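Local coordinates for polyhomeotic-proximal chromatin protein (Drosophila melanogaster, PDB 1KW4) that acts in Polycomb group silencing as a PRC1 component that maintains repression of homeotic genes and whose SAM domain, the piece described here, forms a helical polymer, at residues D10-I14 with S15-V19. The protein carries 1 engineered substitution. Residues are numbered along the deposited sequence; the frame is centred on the assembly and turned at random.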
ATOM      1  N   ASP A  10     -18.526  -2.164  -2.086  1.00 49.23           N
ATOM      2  CA  ASP A  10     -17.399  -1.609  -2.892  1.00 47.44           C
ATOM      3  C   ASP A  10     -16.056  -2.112  -2.373  1.00 45.48           C
ATOM      4  O   ASP A  10     -15.244  -2.644  -3.134  1.00 45.84           O
ATOM      5  CB  ASP A  10     -17.432  -0.078  -2.851  1.00 49.50           C
ATOM      6  CG  ASP A  10     -16.254   0.548  -3.569  1.00 50.69           C
ATOM      7  OD1 ASP A  10     -16.029   0.210  -4.750  1.00 52.96           O
ATOM      8  OD2 ASP A  10     -15.556   1.382  -2.953  1.00 50.97           O
ATOM      9  N   ARG A  11     -15.827  -1.935  -1.075  1.00 41.64           N
ATOM     10  CA  ARG A  11     -14.592  -2.379  -0.439  1.00 37.99           C
ATOM     11  C   ARG A  11     -14.872  -2.758   1.015  1.00 32.61           C
ATOM     12  O   ARG A  11     -15.517  -2.003   1.733  1.00 32.53           O
ATOM     13  CB  ARG A  11     -13.548  -1.253  -0.401  1.00 39.87           C
ATOM     14  CG  ARG A  11     -13.171  -0.581  -1.713  1.00 43.07           C
ATOM     15  CD  ARG A  11     -12.343   0.673  -1.395  1.00 46.22           C
ATOM     16  NE  ARG A  11     -11.772   1.328  -2.571  1.00 49.34           N
ATOM     17  CZ  ARG A  11     -10.810   0.806  -3.325  1.00 49.72           C
ATOM     18  NH1 ARG A  11     -10.308  -0.386  -3.030  1.00 50.65           N
ATOM     19  NH2 ARG A  11     -10.346   1.480  -4.371  1.00 50.21           N
ATOM     20  N   PRO A  12     -14.404  -3.932   1.463  1.00 30.19           N
ATOM     21  CA  PRO A  12     -14.654  -4.285   2.867  1.00 28.07           C
ATOM     22  C   PRO A  12     -13.683  -3.440   3.702  1.00 25.57           C
ATOM     23  O   PRO A  12     -12.860  -2.715   3.137  1.00 24.88           O
ATOM     24  CB  PRO A  12     -14.323  -5.772   2.910  1.00 28.00           C
ATOM     25  CG  PRO A  12     -13.264  -5.912   1.850  1.00 31.12           C
ATOM     26  CD  PRO A  12     -13.810  -5.063   0.732  1.00 29.29           C
ATOM     27  N   PRO A  13     -13.766  -3.511   5.044  1.00 23.90           N
ATOM     28  CA  PRO A  13     -12.857  -2.722   5.889  1.00 23.25           C
ATOM     29  C   PRO A  13     -11.392  -3.058   5.586  1.00 21.86           C
ATOM     30  O   PRO A  13     -11.050  -4.220   5.365  1.00 20.97           O
ATOM     31  CB  PRO A  13     -13.258  -3.133   7.308  1.00 23.73           C
ATOM     32  CG  PRO A  13     -14.716  -3.489   7.162  1.00 23.99           C
ATOM     33  CD  PRO A  13     -14.727  -4.269   5.868  1.00 23.51           C
ATOM     34  N   ILE A  14     -10.527  -2.046   5.576  1.00 21.63           N
ATOM     35  CA  ILE A  14      -9.113  -2.278   5.284  1.00 20.00           C
ATOM     36  C   ILE A  14      -8.505  -3.315   6.225  1.00 20.09           C
ATOM     37  O   ILE A  14      -7.709  -4.154   5.802  1.00 18.19           O
ATOM     38  CB  ILE A  14      -8.289  -0.957   5.373  1.00 22.15           C
ATOM     39  CG1 ILE A  14      -8.774   0.028   4.308  1.00 23.42           C
ATOM     40  CG2 ILE A  14      -6.805  -1.245   5.148  1.00 20.04           C
ATOM     41  CD1 ILE A  14      -8.107   1.391   4.392  1.00 28.01           C
ATOM     42  N   SER A  15      -8.889  -3.278   7.496  1.00 19.29           N
ATOM     43  CA  SER A  15      -8.356  -4.229   8.461  1.00 21.21           C
ATOM     44  C   SER A  15      -8.617  -5.690   8.071  1.00 21.88           C
ATOM     45  O   SER A  15      -7.943  -6.592   8.565  1.00 22.48           O
ATOM     46  CB  SER A  15      -8.931  -3.946   9.858  1.00 23.92           C
ATOM     47  OG  SER A  15     -10.349  -3.933   9.836  1.00 25.96           O
ATOM     48  N   SER A  16      -9.584  -5.919   7.183  1.00 20.90           N
ATOM     49  CA  SER A  16      -9.915  -7.274   6.736  1.00 21.73           C
ATOM     50  C   SER A  16      -9.199  -7.700   5.447  1.00 22.61           C
ATOM     51  O   SER A  16      -9.293  -8.863   5.037  1.00 23.96           O
ATOM     52  CB  SER A  16     -11.427  -7.404   6.512  1.00 23.27           C
ATOM     53  OG  SER A  16     -11.823  -6.728   5.323  1.00 26.74           O
ATOM     54  N   TRP A  17      -8.486  -6.775   4.811  1.00 20.31           N
ATOM     55  CA  TRP A  17      -7.794  -7.084   3.555  1.00 19.13           C
ATOM     56  C   TRP A  17      -6.637  -8.071   3.690  1.00 18.42           C
ATOM     57  O   TRP A  17      -5.829  -7.981   4.612  1.00 19.01           O
ATOM     58  CB  TRP A  17      -7.252  -5.803   2.904  1.00 18.34           C
ATOM     59  CG  TRP A  17      -8.287  -4.802   2.440  1.00 18.65           C
ATOM     60  CD1 TRP A  17      -9.641  -4.838   2.654  1.00 19.38           C
ATOM     61  CD2 TRP A  17      -8.025  -3.579   1.742  1.00 19.02           C
ATOM     62  NE1 TRP A  17     -10.234  -3.705   2.137  1.00 19.71           N
ATOM     63  CE2 TRP A  17      -9.263  -2.917   1.572  1.00 21.02           C
ATOM     64  CE3 TRP A  17      -6.859  -2.976   1.244  1.00 20.43           C
ATOM     65  CZ2 TRP A  17      -9.368  -1.679   0.927  1.00 21.98           C
ATOM     66  CZ3 TRP A  17      -6.962  -1.747   0.604  1.00 20.30           C
ATOM     67  CH2 TRP A  17      -8.208  -1.109   0.451  1.00 21.21           C
ATOM     68  N   SER A  18      -6.558  -9.012   2.755  1.00 19.05           N
ATOM     69  CA  SER A  18      -5.478  -9.993   2.746  1.00 18.59           C
ATOM     70  C   SER A  18      -4.281  -9.393   2.001  1.00 19.63           C
ATOM     71  O   SER A  18      -4.361  -8.278   1.482  1.00 17.34           O
ATOM     72  CB  SER A  18      -5.925 -11.259   2.013  1.00 20.96           C
ATOM     73  OG  SER A  18      -6.197 -10.976   0.647  1.00 19.93           O
ATOM     74  N   VAL A  19      -3.174 -10.130   1.951  1.00 19.19           N
ATOM     75  CA  VAL A  19      -1.999  -9.656   1.221  1.00 20.08           C
ATOM     76  C   VAL A  19      -2.386  -9.519  -0.257  1.00 20.07           C
ATOM     77  O   VAL A  19      -2.018  -8.544  -0.917  1.00 19.09           O
ATOM     78  CB  VAL A  19      -0.805 -10.640   1.362  1.00 20.48           C
ATOM     79  CG1 VAL A  19       0.307 -10.276   0.372  1.00 21.70           C
ATOM     80  CG2 VAL A  19      -0.251 -10.582   2.790  1.00 20.73           C
TER
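Trp17 folds its indole back over the turn that leads to it, and the backbone of Ile14 lies tightly against one face: Ile14 CA sits 3.6 Å from the centroid of the five-membered ring, almost on its normal, a CH-pi contact. Beyond it Ile14 CG1 reaches the benzo part, 3.8 Å from Trp17 CZ2, because chi1 of -63° sets this branch beside the backbone N. At the ring edge Trp17 NE1 donates to Pro12 O at 3.0 Å, an oxygen tilted 20° from the indole plane. Ile14 and Trp17 are the buried pair; a branched aliphatic chain and a broad indole suit the place where this N-terminal arm of the SAM domain meets the helical bundle, Trp17 on Phe25, Val22 and Leu49, Ile14 on Leu50. A leucine in place of Trp17 would probably leave Pro12 O without its indole donor and Ile14 CA without a ring face. Bonds from Ser16 N to Pro13 O and from Trp17 N to Ile14 O make the short 3-10 turn over Ile14 to Ser16, just ahead of helix 19-27. Its Pro13-Ser16 corner is exposed yet firmly bonded: the short Ser16 side chain folds back, bringing OG to Pro13 O at 2.6 Å, and proline, lacking an N-H, bonds through its carbonyl. Looser still, exposed Arg11 uses its long, extended chain to bring NH1 4.1 Å from Trp17 CH2, the guanidinium turned 37° from the indole.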